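Local coordinates for protein gene product PA4716 (Pseudomonas aeruginosa, PDB 1U0K) that is of unproven function but, as a member of the PhzF family with a diaminopimelate epimerase-like fold, probably acts as an isomerase, at residues L23-D28 with A83-H88; I50-G55 with F61-F66; E70-A75 with A194-L199; H77-A82 with L100-K105; H97-L100 with K105-A108. All coordinates share one frame; numbering follows the deposited sequence.

Interaction 1: L23-D28 with A83-H88; sequences LAVFDD and AALLHH
The carboxylate of Asp27, a residue whose CB rests 3.9 Å from CD2 of Leu85, is gripped at both oxygens by strand 6-12: Arg6 forms a salt bridge to OD2, and the indole N-H of Trp8 bonds OD1. These two bonds would limit rotation of the group and probably stabilise its negative charge. Asp27 follows directly on strand 21-26 and turns CG into the position between its backbone N and carbonyl carbon (chi1 68°), which leaves CB as the part that meets the helix. The contact itself is apolar. The methyl CD2 of Leu85 enters between Val25 and Asp27, coming within 3.5 Å of CG1 of Val25, while CB of Val25 lies 4.0 Å from the same methyl. On Val25 the touching branch is the one opposite the backbone N (chi1 -180°), and the two side chains lie alongside, pointing opposite ways, instead of meeting end on. Leu85 also packs on Leu276, so this leucine contacts side chains of two strands, 21-26 and 267-282, that both pair with strand 6-12. Phe26 points away from the helix, its ring stacked on Phe51 and edge-to-face with Trp40, and the strand thus separates two apolar layers. Packing of strand 21-26 on helix 78-90 is consistent with the diaminopimelate epimerase-like fold, in which curved strands wrap round a central helix.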
# COMPACT_ATOMS: atom_id res chain seq x y z
N LEU A 23 1.20 3.50 -10.18
CA LEU A 23 -0.08 3.03 -10.71
C LEU A 23 0.08 1.67 -11.34
O LEU A 23 1.04 1.46 -12.10
CB LEU A 23 -0.54 4.00 -11.80
CG LEU A 23 -1.77 3.64 -12.63
CD1 LEU A 23 -3.03 3.82 -11.80
CD2 LEU A 23 -1.82 4.50 -13.88
N ALA A 24 -0.86 0.76 -11.10
CA ALA A 24 -0.94 -0.49 -11.86
C ALA A 24 -2.03 -0.39 -12.92
O ALA A 24 -3.13 0.09 -12.65
CB ALA A 24 -1.19 -1.67 -10.97
N VAL A 25 -1.71 -0.85 -14.13
CA VAL A 25 -2.65 -0.85 -15.25
C VAL A 25 -2.79 -2.25 -15.80
O VAL A 25 -1.80 -2.88 -16.12
CB VAL A 25 -2.15 0.05 -16.39
CG1 VAL A 25 -3.15 0.06 -17.57
CG2 VAL A 25 -1.88 1.47 -15.91
N PHE A 26 -4.02 -2.75 -15.89
CA PHE A 26 -4.32 -4.04 -16.50
C PHE A 26 -4.88 -3.70 -17.88
O PHE A 26 -5.96 -3.15 -17.99
CB PHE A 26 -5.34 -4.82 -15.65
CG PHE A 26 -4.81 -5.32 -14.34
CD1 PHE A 26 -4.47 -4.45 -13.32
CD2 PHE A 26 -4.66 -6.70 -14.12
CE1 PHE A 26 -3.99 -4.93 -12.10
CE2 PHE A 26 -4.20 -7.17 -12.90
CZ PHE A 26 -3.86 -6.30 -11.91
N ASP A 27 -4.14 -4.00 -18.94
CA ASP A 27 -4.54 -3.54 -20.27
C ASP A 27 -5.66 -4.35 -20.91
O ASP A 27 -6.28 -3.88 -21.86
CB ASP A 27 -3.34 -3.48 -21.22
CG ASP A 27 -2.79 -4.83 -21.55
OD1 ASP A 27 -2.20 -5.44 -20.66
OD2 ASP A 27 -2.92 -5.34 -22.67
N ASP A 28 -5.94 -5.54 -20.39
CA ASP A 28 -7.10 -6.29 -20.83
C ASP A 28 -7.64 -7.12 -19.68
O ASP A 28 -7.20 -8.25 -19.43
CB ASP A 28 -6.78 -7.16 -22.04
CG ASP A 28 -8.00 -7.87 -22.58
OD1 ASP A 28 -9.06 -7.86 -21.92
OD2 ASP A 28 -7.98 -8.49 -23.67
N ALA A 83 -3.41 5.98 -20.90
CA ALA A 83 -3.12 6.58 -22.21
C ALA A 83 -1.68 6.31 -22.63
O ALA A 83 -1.42 5.96 -23.78
CB ALA A 83 -3.43 8.08 -22.20
N ALA A 84 -0.75 6.48 -21.70
CA ALA A 84 0.66 6.27 -21.98
C ALA A 84 0.93 4.81 -22.35
O ALA A 84 1.67 4.52 -23.29
CB ALA A 84 1.50 6.67 -20.79
N LEU A 85 0.32 3.89 -21.61
CA LEU A 85 0.49 2.48 -21.86
C LEU A 85 -0.09 2.10 -23.22
O LEU A 85 0.53 1.37 -23.96
CB LEU A 85 -0.11 1.61 -20.74
CG LEU A 85 -0.02 0.11 -21.05
CD1 LEU A 85 1.44 -0.34 -21.10
CD2 LEU A 85 -0.81 -0.71 -20.07
N LEU A 86 -1.28 2.62 -23.54
CA LEU A 86 -1.88 2.32 -24.84
C LEU A 86 -1.00 2.81 -25.99
O LEU A 86 -0.92 2.14 -27.01
CB LEU A 86 -3.28 2.93 -24.93
CG LEU A 86 -4.31 2.29 -24.01
CD1 LEU A 86 -5.59 3.10 -24.01
CD2 LEU A 86 -4.62 0.86 -24.40
N HIS A 87 -0.35 3.95 -25.81
CA HIS A 87 0.60 4.49 -26.80
C HIS A 87 1.80 3.55 -26.94
O HIS A 87 2.22 3.21 -28.05
CB HIS A 87 1.05 5.88 -26.36
CG HIS A 87 1.63 6.74 -27.44
ND1 HIS A 87 2.43 6.26 -28.46
CD2 HIS A 87 1.56 8.08 -27.63
CE1 HIS A 87 2.81 7.27 -29.23
NE2 HIS A 87 2.28 8.38 -28.74
N HIS A 88 2.32 3.09 -25.81
CA HIS A 88 3.42 2.11 -25.81
C HIS A 88 3.07 0.83 -26.58
O HIS A 88 3.86 0.34 -27.39
CB HIS A 88 3.82 1.78 -24.36
CG HIS A 88 4.81 0.66 -24.25
ND1 HIS A 88 6.11 0.77 -24.70
CD2 HIS A 88 4.68 -0.58 -23.74
CE1 HIS A 88 6.74 -0.37 -24.46
NE2 HIS A 88 5.89 -1.21 -23.89

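Interaction 2: I50-G55 with F61-F66; sequences IFLLPG and FRARIF
Strands 50-54 and 61-66 run antiparallel, their axes approaching to 4.6 Å at 156°, with Phe51-Arg64 and Leu53-Arg62 as hydrogen-bonded pairs. Phe51 N donates to Arg64 O at 2.8 Å, and Arg64 N returns a bond to Phe51 O at 2.9 Å; both donors lie in the carbonyl plane. At Leu53 and Arg62 the donors are tilted out of it, and Arg62 N to Leu53 O lengthens to 3.2 Å. Ile50, Leu52, Ala63 and Ile65 share one face. There CD1 of Ile50 reaches Ala63 CB and Ile65 CG1, both at 3.9 Å, its CG1 branch sent across the partner strand by chi1 178°. This face looks onto helix 78-90, with Ile50 on Leu79 and Leu52 on Ala82. The pair is a beta hairpin whose first strand also bears Glu48, the predicted active-site residue, with the Ile65 side chain beside it. The other face carries Phe51, Leu53, Arg62 and Arg64. CD1 of Leu53 lies over one face of the Arg62 guanidinium, toward its rim and 3.9 Å from NH1. Phe51 and Phe66 cross at about a right angle, CE1 of Phe51 being 3.8 Å from CD1 of Phe66. Arg64 bends at chi2 and chi3, carrying its charged end to Glu71 and Asp34.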
# COMPACT_ATOMS: atom_id res chain seq x y z
N ILE A 50 -6.04 0.59 -12.37
CA ILE A 50 -7.02 0.79 -13.43
C ILE A 50 -7.05 -0.44 -14.33
O ILE A 50 -6.01 -1.03 -14.63
CB ILE A 50 -6.74 2.10 -14.24
CG1 ILE A 50 -7.75 2.26 -15.38
CG2 ILE A 50 -5.30 2.16 -14.76
CD1 ILE A 50 -7.82 3.64 -15.94
N PHE A 51 -8.26 -0.81 -14.72
CA PHE A 51 -8.55 -2.02 -15.48
C PHE A 51 -9.21 -1.61 -16.78
O PHE A 51 -10.22 -0.92 -16.75
CB PHE A 51 -9.47 -2.95 -14.67
CG PHE A 51 -8.85 -3.41 -13.38
CD1 PHE A 51 -8.91 -2.61 -12.25
CD2 PHE A 51 -8.17 -4.63 -13.30
CE1 PHE A 51 -8.31 -3.00 -11.07
CE2 PHE A 51 -7.56 -5.01 -12.12
CZ PHE A 51 -7.63 -4.19 -11.00
N LEU A 52 -8.62 -1.99 -17.91
CA LEU A 52 -9.11 -1.63 -19.24
C LEU A 52 -9.84 -2.79 -19.89
O LEU A 52 -9.43 -3.94 -19.82
CB LEU A 52 -7.96 -1.16 -20.13
CG LEU A 52 -7.10 -0.00 -19.61
CD1 LEU A 52 -6.00 0.39 -20.60
CD2 LEU A 52 -7.94 1.22 -19.26
N LEU A 53 -10.93 -2.46 -20.57
CA LEU A 53 -11.76 -3.44 -21.26
C LEU A 53 -11.82 -3.02 -22.74
O LEU A 53 -12.47 -2.04 -23.09
CB LEU A 53 -13.15 -3.48 -20.63
CG LEU A 53 -13.12 -3.69 -19.11
CD1 LEU A 53 -14.43 -3.31 -18.46
CD2 LEU A 53 -12.74 -5.13 -18.78
N PRO A 54 -11.10 -3.75 -23.59
CA PRO A 54 -11.10 -3.44 -25.03
C PRO A 54 -12.45 -3.75 -25.66
O PRO A 54 -13.25 -4.53 -25.15
CB PRO A 54 -10.01 -4.35 -25.60
CG PRO A 54 -9.94 -5.49 -24.66
CD PRO A 54 -10.25 -4.92 -23.29
N GLY A 55 -12.69 -3.09 -26.79
CA GLY A 55 -13.86 -3.34 -27.60
C GLY A 55 -13.50 -3.24 -29.07
O GLY A 55 -12.35 -3.45 -29.45
N PHE A 61 -11.59 2.49 -24.89
CA PHE A 61 -11.63 1.43 -23.89
C PHE A 61 -12.56 1.84 -22.79
O PHE A 61 -12.63 3.01 -22.43
CB PHE A 61 -10.23 1.21 -23.30
CG PHE A 61 -9.24 0.73 -24.30
CD1 PHE A 61 -8.69 1.61 -25.21
CD2 PHE A 61 -8.87 -0.60 -24.34
CE1 PHE A 61 -7.80 1.17 -26.17
CE2 PHE A 61 -7.95 -1.04 -25.30
CZ PHE A 61 -7.42 -0.16 -26.20
N ARG A 62 -13.27 0.88 -22.22
CA ARG A 62 -13.91 1.11 -20.94
C ARG A 62 -12.86 0.95 -19.86
O ARG A 62 -11.91 0.17 -20.00
CB ARG A 62 -15.06 0.15 -20.70
CG ARG A 62 -16.21 0.30 -21.69
CD ARG A 62 -17.35 -0.67 -21.43
NE ARG A 62 -17.02 -2.03 -21.86
CZ ARG A 62 -17.34 -3.14 -21.20
NH1 ARG A 62 -18.00 -3.11 -20.04
NH2 ARG A 62 -16.98 -4.32 -21.71
N ALA A 63 -13.03 1.69 -18.78
CA ALA A 63 -12.09 1.66 -17.67
C ALA A 63 -12.81 1.51 -16.34
O ALA A 63 -13.94 1.98 -16.16
CB ALA A 63 -11.26 2.88 -17.67
N ARG A 64 -12.14 0.85 -15.40
CA ARG A 64 -12.62 0.72 -14.04
C ARG A 64 -11.44 1.08 -13.15
O ARG A 64 -10.34 0.55 -13.33
CB ARG A 64 -13.07 -0.71 -13.74
CG ARG A 64 -14.12 -1.31 -14.68
CD ARG A 64 -15.53 -0.86 -14.42
NE ARG A 64 -16.05 -1.22 -13.11
CZ ARG A 64 -16.59 -2.39 -12.79
NH1 ARG A 64 -16.65 -3.40 -13.65
NH2 ARG A 64 -17.06 -2.56 -11.56
N ILE A 65 -11.66 2.01 -12.22
CA ILE A 65 -10.62 2.48 -11.31
C ILE A 65 -10.98 2.12 -9.89
O ILE A 65 -12.10 2.37 -9.45
CB ILE A 65 -10.43 4.01 -11.42
CG1 ILE A 65 -10.01 4.42 -12.83
CG2 ILE A 65 -9.41 4.48 -10.41
CD1 ILE A 65 -10.11 5.92 -13.08
N PHE A 66 -10.04 1.52 -9.17
CA PHE A 66 -10.22 1.16 -7.78
C PHE A 66 -9.12 1.71 -6.90
O PHE A 66 -7.94 1.71 -7.29
CB PHE A 66 -10.21 -0.36 -7.61
CG PHE A 66 -11.38 -1.06 -8.24
CD1 PHE A 66 -11.41 -1.29 -9.59
CD2 PHE A 66 -12.42 -1.52 -7.45
CE1 PHE A 66 -12.49 -1.95 -10.16
CE2 PHE A 66 -13.50 -2.17 -8.01
CZ PHE A 66 -13.53 -2.38 -9.37

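Interaction 3: E70-A75 with A194-L199; sequences EELPFA and AAFVYL
Phe196 meets Glu70 and Leu72 where the two halves of a diaminopimelate epimerase-like fold come together: residues 70-75 form a loop of the half built round helix 78-90, and strand 196-201 belongs to the half that holds helix 222-234. In this family the active site lies between two such halves, and Leu72 does come close to Glu48, the predicted catalytic residue. The first shell is thin. OE1 of Glu70 approaches CZ of Phe196 to 4.0 Å; the two side chains come from opposite directions, and the carboxylate plane stands at 87° to the ring. CD2 of Leu72 lies loosely at the edge of the same ring, near the ring plane, 4.4 Å from CE1. With chi1 of Phe196 at -64°, CG lies opposite the carbonyl carbon and the ring is carried out toward the loop. One shell out, Phe196 packs on Tyr166, and its backbone bonds Leu167 of the parallel strand 166-170. On the loop side Thr67 OG1 accepts from the backbone N of Glu70, a backbone bond ties Leu72 to Ile65, and Glu71 is held by Arg64. Beyond Leu72 the chain kinks in an inverse gamma turn centred on Pro73, with a weak bond of 2.9 Å from Phe74 N to Leu72 O. Within that turn CG of Pro73 sits 3.9 Å above the plane of the Phe74 ring, displaced toward its rim.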
# COMPACT_ATOMS: atom_id res chain seq x y z
N GLU A 70 -12.38 1.01 -2.40
CA GLU A 70 -13.61 0.98 -3.19
C GLU A 70 -13.35 1.34 -4.66
O GLU A 70 -12.29 1.84 -5.00
CB GLU A 70 -14.58 2.02 -2.62
CG GLU A 70 -14.10 3.46 -2.82
CD GLU A 70 -14.69 4.45 -1.83
OE1 GLU A 70 -14.00 5.45 -1.49
OE2 GLU A 70 -15.85 4.23 -1.43
N GLU A 71 -14.35 1.13 -5.50
CA GLU A 71 -14.32 1.64 -6.86
C GLU A 71 -14.58 3.16 -6.87
O GLU A 71 -15.42 3.65 -6.12
CB GLU A 71 -15.35 0.92 -7.72
CG GLU A 71 -15.20 1.28 -9.18
CD GLU A 71 -16.13 0.53 -10.10
OE1 GLU A 71 -16.89 -0.33 -9.61
OE2 GLU A 71 -16.08 0.81 -11.31
N LEU A 72 -13.84 3.87 -7.72
CA LEU A 72 -14.00 5.30 -7.97
C LEU A 72 -14.12 5.52 -9.48
O LEU A 72 -13.12 5.79 -10.16
CB LEU A 72 -12.78 6.08 -7.47
CG LEU A 72 -12.61 6.23 -5.95
CD1 LEU A 72 -11.42 7.11 -5.69
CD2 LEU A 72 -13.85 6.80 -5.30
N PRO A 73 -15.32 5.41 -10.01
CA PRO A 73 -15.56 5.60 -11.46
C PRO A 73 -15.53 7.07 -11.96
O PRO A 73 -16.40 7.46 -12.74
CB PRO A 73 -16.94 4.96 -11.66
CG PRO A 73 -17.64 5.22 -10.37
CD PRO A 73 -16.57 5.05 -9.31
N PHE A 74 -14.52 7.84 -11.58
CA PHE A 74 -14.43 9.25 -11.97
C PHE A 74 -13.08 9.62 -12.57
O PHE A 74 -12.05 9.02 -12.25
CB PHE A 74 -14.75 10.13 -10.75
CG PHE A 74 -15.87 9.59 -9.91
CD1 PHE A 74 -15.62 8.83 -8.78
CD2 PHE A 74 -17.19 9.79 -10.29
CE1 PHE A 74 -16.65 8.32 -8.02
CE2 PHE A 74 -18.23 9.28 -9.54
CZ PHE A 74 -17.96 8.54 -8.41
N ALA A 75 -13.10 10.63 -13.44
CA ALA A 75 -11.90 11.11 -14.13
C ALA A 75 -10.75 11.33 -13.14
O ALA A 75 -10.94 12.01 -12.13
CB ALA A 75 -12.21 12.40 -14.89
N ALA A 194 -19.89 15.90 -0.71
CA ALA A 194 -18.48 15.75 -1.03
C ALA A 194 -17.98 14.37 -0.60
O ALA A 194 -18.44 13.81 0.39
CB ALA A 194 -17.66 16.85 -0.34
N ALA A 195 -17.03 13.85 -1.36
CA ALA A 195 -16.44 12.54 -1.10
C ALA A 195 -15.15 12.61 -0.29
O ALA A 195 -14.92 11.76 0.58
CB ALA A 195 -16.16 11.83 -2.41
N PHE A 196 -14.31 13.61 -0.58
CA PHE A 196 -13.01 13.77 0.08
C PHE A 196 -12.68 15.24 0.32
O PHE A 196 -13.21 16.11 -0.37
CB PHE A 196 -11.89 13.20 -0.77
CG PHE A 196 -11.99 11.72 -0.97
CD1 PHE A 196 -12.52 11.19 -2.14
CD2 PHE A 196 -11.58 10.85 0.03
CE1 PHE A 196 -12.62 9.82 -2.32
CE2 PHE A 196 -11.67 9.48 -0.14
CZ PHE A 196 -12.20 8.97 -1.31
N VAL A 197 -11.78 15.48 1.26
CA VAL A 197 -11.22 16.81 1.53
C VAL A 197 -9.87 16.93 0.83
O VAL A 197 -9.04 16.01 0.89
CB VAL A 197 -11.01 17.05 3.04
CG1 VAL A 197 -10.29 18.39 3.28
CG2 VAL A 197 -12.32 17.04 3.79
N TYR A 198 -9.65 18.08 0.19
CA TYR A 198 -8.36 18.43 -0.39
C TYR A 198 -7.89 19.75 0.24
O TYR A 198 -8.50 20.79 0.03
CB TYR A 198 -8.47 18.56 -1.91
CG TYR A 198 -7.15 18.59 -2.64
CD1 TYR A 198 -6.54 17.43 -3.08
CD2 TYR A 198 -6.51 19.80 -2.90
CE1 TYR A 198 -5.32 17.45 -3.76
CE2 TYR A 198 -5.29 19.84 -3.58
CZ TYR A 198 -4.69 18.66 -4.00
OH TYR A 198 -3.48 18.71 -4.66
N LEU A 199 -6.83 19.68 1.04
CA LEU A 199 -6.25 20.88 1.65
C LEU A 199 -5.45 21.63 0.60
O LEU A 199 -4.66 21.03 -0.12
CB LEU A 199 -5.34 20.53 2.82
CG LEU A 199 -5.93 19.68 3.95
CD1 LEU A 199 -4.91 19.54 5.08
CD2 LEU A 199 -7.22 20.28 4.47

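Interaction 4: H77-A82 with L100-K105; sequences HPLLGA and LHLASK
Apolar contacts join the two segments, and Leu79 on the first turns of helix 78-90 carries most of them. Its CD2 comes to 3.6 Å from CD1 of Leu100 as the leucines overlap side by side, with CD1 of Leu100 also 3.9 Å from CB of Leu79. The same Leu100 methyl reaches one turn further along the helix to CB of Ala82 at 4.0 Å, and so lies in the groove between the two helical residues. Leu79 has CG opposite its carbonyl carbon (chi1 -59°), which sends its branches out from the helix toward the strand; the second methyl, CD1, meets CD1 of Leu102 tip to tip at 4.2 Å. Leu79 also packs on Val107 and Leu109, Ile50 and Ile65, so it is surrounded by side chains from strands 48-54, 60-67, 96-101 and 106-114. The polar bonds lie within each segment or beyond both. Leu102 N donates to Lys105 O at 2.8 Å, closing the turn that follows strand 96-101 and fixing the backbone that bears Leu102. Outside partners hold the rest of this turn: Ser104 OG bonds Pro73 O, and Lys105 NZ bonds the carbonyl oxygens of Gln124 and Thr162. At the helix start CD of Pro78 sits over the centre of the His77 ring, which also touches Glu48, the predicted active-site residue. Helix 78-90 thus links parallel neighbours 60-67 and 96-101 and packs Leu79 and Ala82 against the strands, consistent with the central helix of diaminopimelate epimerase-like domains.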
# COMPACT_ATOMS: atom_id res chain seq x y z
N HIS A 77 -5.96 10.65 -12.61
CA HIS A 77 -4.64 10.33 -13.20
C HIS A 77 -4.35 8.85 -13.59
O HIS A 77 -3.42 8.60 -14.36
CB HIS A 77 -3.52 10.82 -12.29
CG HIS A 77 -3.39 10.01 -11.05
ND1 HIS A 77 -4.26 10.13 -9.99
CD2 HIS A 77 -2.55 9.00 -10.73
CE1 HIS A 77 -3.95 9.24 -9.07
NE2 HIS A 77 -2.91 8.54 -9.49
N PRO A 78 -5.08 7.85 -13.09
CA PRO A 78 -5.00 6.52 -13.71
C PRO A 78 -5.29 6.57 -15.21
O PRO A 78 -4.75 5.76 -15.95
CB PRO A 78 -6.06 5.72 -12.96
CG PRO A 78 -6.05 6.34 -11.62
CD PRO A 78 -5.97 7.82 -11.91
N LEU A 79 -6.11 7.52 -15.66
CA LEU A 79 -6.41 7.65 -17.08
C LEU A 79 -5.18 8.12 -17.88
O LEU A 79 -4.97 7.64 -18.98
CB LEU A 79 -7.61 8.58 -17.33
CG LEU A 79 -8.96 8.21 -16.71
CD1 LEU A 79 -10.02 9.24 -17.13
CD2 LEU A 79 -9.46 6.84 -17.06
N LEU A 80 -4.37 9.00 -17.31
CA LEU A 80 -3.12 9.43 -17.93
C LEU A 80 -2.17 8.26 -18.12
O LEU A 80 -1.57 8.11 -19.18
CB LEU A 80 -2.42 10.48 -17.08
CG LEU A 80 -3.18 11.79 -16.91
CD1 LEU A 80 -2.33 12.74 -16.08
CD2 LEU A 80 -3.57 12.40 -18.26
N GLY A 81 -2.05 7.43 -17.08
CA GLY A 81 -1.21 6.23 -17.15
C GLY A 81 -1.70 5.25 -18.20
O GLY A 81 -0.91 4.72 -18.97
N ALA A 82 -3.01 5.02 -18.23
CA ALA A 82 -3.59 4.17 -19.26
C ALA A 82 -3.28 4.68 -20.68
O ALA A 82 -2.90 3.90 -21.55
CB ALA A 82 -5.09 4.03 -19.05
N LEU A 100 -11.49 7.11 -23.08
CA LEU A 100 -11.72 6.15 -22.00
C LEU A 100 -13.10 6.36 -21.40
O LEU A 100 -13.46 7.47 -21.02
CB LEU A 100 -10.62 6.26 -20.94
CG LEU A 100 -9.21 5.94 -21.45
CD1 LEU A 100 -8.19 6.14 -20.34
CD2 LEU A 100 -9.13 4.53 -22.01
N HIS A 101 -13.87 5.29 -21.31
CA HIS A 101 -15.25 5.35 -20.83
C HIS A 101 -15.33 4.87 -19.40
O HIS A 101 -15.05 3.71 -19.12
CB HIS A 101 -16.16 4.51 -21.73
CG HIS A 101 -16.30 5.08 -23.11
ND1 HIS A 101 -17.10 6.17 -23.38
CD2 HIS A 101 -15.73 4.72 -24.28
CE1 HIS A 101 -17.01 6.45 -24.67
NE2 HIS A 101 -16.19 5.59 -25.24
N LEU A 102 -15.70 5.77 -18.50
CA LEU A 102 -16.08 5.41 -17.15
C LEU A 102 -17.61 5.35 -17.13
O LEU A 102 -18.25 5.84 -18.05
CB LEU A 102 -15.55 6.45 -16.15
CG LEU A 102 -14.01 6.50 -16.04
CD1 LEU A 102 -13.55 7.81 -15.44
CD2 LEU A 102 -13.48 5.31 -15.23
N ALA A 103 -18.19 4.70 -16.13
CA ALA A 103 -19.65 4.56 -16.06
C ALA A 103 -20.35 5.90 -16.26
O ALA A 103 -21.28 6.01 -17.07
CB ALA A 103 -20.05 3.96 -14.72
N SER A 104 -19.86 6.91 -15.54
CA SER A 104 -20.48 8.24 -15.48
C SER A 104 -20.24 9.11 -16.70
O SER A 104 -21.10 9.92 -17.07
CB SER A 104 -19.97 9.00 -14.25
OG SER A 104 -18.55 8.87 -14.12
N LYS A 105 -19.05 9.00 -17.30
CA LYS A 105 -18.72 9.81 -18.48
C LYS A 105 -17.58 9.25 -19.34
O LYS A 105 -16.88 8.31 -18.97
CB LYS A 105 -18.39 11.25 -18.06
CG LYS A 105 -17.18 11.39 -17.16
CD LYS A 105 -17.00 12.85 -16.74
CE LYS A 105 -15.55 13.29 -16.80
NZ LYS A 105 -15.39 14.74 -16.44

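Interaction 5: H97-L100 with K105-A108; sequences HWTL and KSVA
Strands 97-100 and 106-108 run antiparallel at 164°, with Leu100 and Val107 as a hydrogen-bonded pair. Leu100 N donates to Val107 O and Val107 N to Leu100 O, each at 2.9 Å; the first bond is the straighter, 166° at the hydrogen, and its donor lies in the carbonyl plane, whereas the second is tilted from it. They form the start of a beta hairpin whose connection is residues 102-105. Thr99 and Ala108 are the next pair, non-hydrogen-bonded, accompanied by CA-H...O contacts: Thr99 CA lies 3.4 Å from Val107 O, and Ala108 CA 3.6 Å from Trp98 O. The side chains of Leu100 and Val107 leave on one face and both pack on Leu79 of helix 78-90. Trp98 also leans on that helix, at Ala83 and Leu86, with its indole N-H bonded to Ser111 OG and a cation-pi contact to Arg59. Lys105 leads away to bond the carbonyl oxygens of Gln124 and Thr162. On the opposite face, Thr99 directs CG2 across the hairpin, the methyl standing opposite its own backbone N (chi1 -58° for OG1). Ser106 OG lies only 3.1 Å from Thr99 CG2, a short non-bonded contact and not a hydrogen bond.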
# COMPACT_ATOMS: atom_id res chain seq x y z
N HIS A 97 -4.52 9.83 -29.88
CA HIS A 97 -5.75 10.21 -29.20
C HIS A 97 -6.51 8.97 -28.75
O HIS A 97 -6.52 7.95 -29.43
CB HIS A 97 -6.63 11.07 -30.12
CG HIS A 97 -5.99 12.36 -30.52
ND1 HIS A 97 -5.06 12.44 -31.53
CD2 HIS A 97 -6.14 13.61 -30.04
CE1 HIS A 97 -4.67 13.70 -31.66
NE2 HIS A 97 -5.31 14.43 -30.77
N TRP A 98 -7.13 9.07 -27.58
CA TRP A 98 -7.79 7.96 -26.91
C TRP A 98 -9.09 8.44 -26.30
O TRP A 98 -9.22 9.60 -25.95
CB TRP A 98 -6.90 7.41 -25.78
CG TRP A 98 -5.51 7.18 -26.19
CD1 TRP A 98 -4.44 7.98 -25.94
CD2 TRP A 98 -5.02 6.08 -26.95
NE1 TRP A 98 -3.31 7.44 -26.49
CE2 TRP A 98 -3.64 6.26 -27.11
CE3 TRP A 98 -5.61 4.93 -27.49
CZ2 TRP A 98 -2.84 5.36 -27.83
CZ3 TRP A 98 -4.81 4.04 -28.21
CH2 TRP A 98 -3.45 4.27 -28.36
N THR A 99 -10.05 7.53 -26.15
CA THR A 99 -11.25 7.80 -25.38
C THR A 99 -11.40 6.71 -24.34
O THR A 99 -11.42 5.53 -24.67
CB THR A 99 -12.48 7.81 -26.29
OG1 THR A 99 -12.30 8.80 -27.31
CG2 THR A 99 -13.73 8.24 -25.52
N LEU A 100 -11.49 7.11 -23.08
CA LEU A 100 -11.72 6.15 -22.00
C LEU A 100 -13.10 6.36 -21.40
O LEU A 100 -13.46 7.47 -21.02
CB LEU A 100 -10.62 6.26 -20.94
CG LEU A 100 -9.21 5.94 -21.45
CD1 LEU A 100 -8.19 6.14 -20.34
CD2 LEU A 100 -9.13 4.53 -22.01
N LYS A 105 -19.05 9.00 -17.30
CA LYS A 105 -18.72 9.81 -18.48
C LYS A 105 -17.58 9.25 -19.34
O LYS A 105 -16.88 8.31 -18.97
CB LYS A 105 -18.39 11.25 -18.06
CG LYS A 105 -17.18 11.39 -17.16
CD LYS A 105 -17.00 12.85 -16.74
CE LYS A 105 -15.55 13.29 -16.80
NZ LYS A 105 -15.39 14.74 -16.44
N SER A 106 -17.43 9.88 -20.51
CA SER A 106 -16.37 9.62 -21.46
C SER A 106 -15.27 10.68 -21.28
O SER A 106 -15.56 11.84 -21.03
CB SER A 106 -16.97 9.69 -22.87
OG SER A 106 -15.99 9.60 -23.88
N VAL A 107 -14.00 10.28 -21.41
CA VAL A 107 -12.88 11.20 -21.28
C VAL A 107 -11.96 11.10 -22.48
O VAL A 107 -11.49 10.03 -22.83
CB VAL A 107 -12.05 10.92 -20.00
CG1 VAL A 107 -10.93 11.92 -19.85
CG2 VAL A 107 -12.94 10.91 -18.77
N ALA A 108 -11.71 12.23 -23.13
CA ALA A 108 -10.78 12.33 -24.23
C ALA A 108 -9.36 12.57 -23.72
O ALA A 108 -9.14 13.43 -22.86
CB ALA A 108 -11.21 13.46 -25.17

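Overall arrangement
Interactions 1, 2, 4 and 5 gather round helix 78-90 in one half of the molecule, their centres 7 to 14 Å apart. Neighbouring strands 21-26, 48-54, 60-67, 96-101 and 106-114 follow one another round the helix: interaction 1 joins it to the first, interaction 2 pairs the second and third, and interactions 4 and 5 share the fourth through Leu100. Along the chain interaction 2 falls between the two segments of interaction 1, while interactions 4 and 5 lie between those of interaction 3. That last contact, centred about 22 Å from interaction 1, reaches the other half. Four contacts thus lie within one half, and interaction 3 is a small surface contact to the other, near the predicted active-site Glu48.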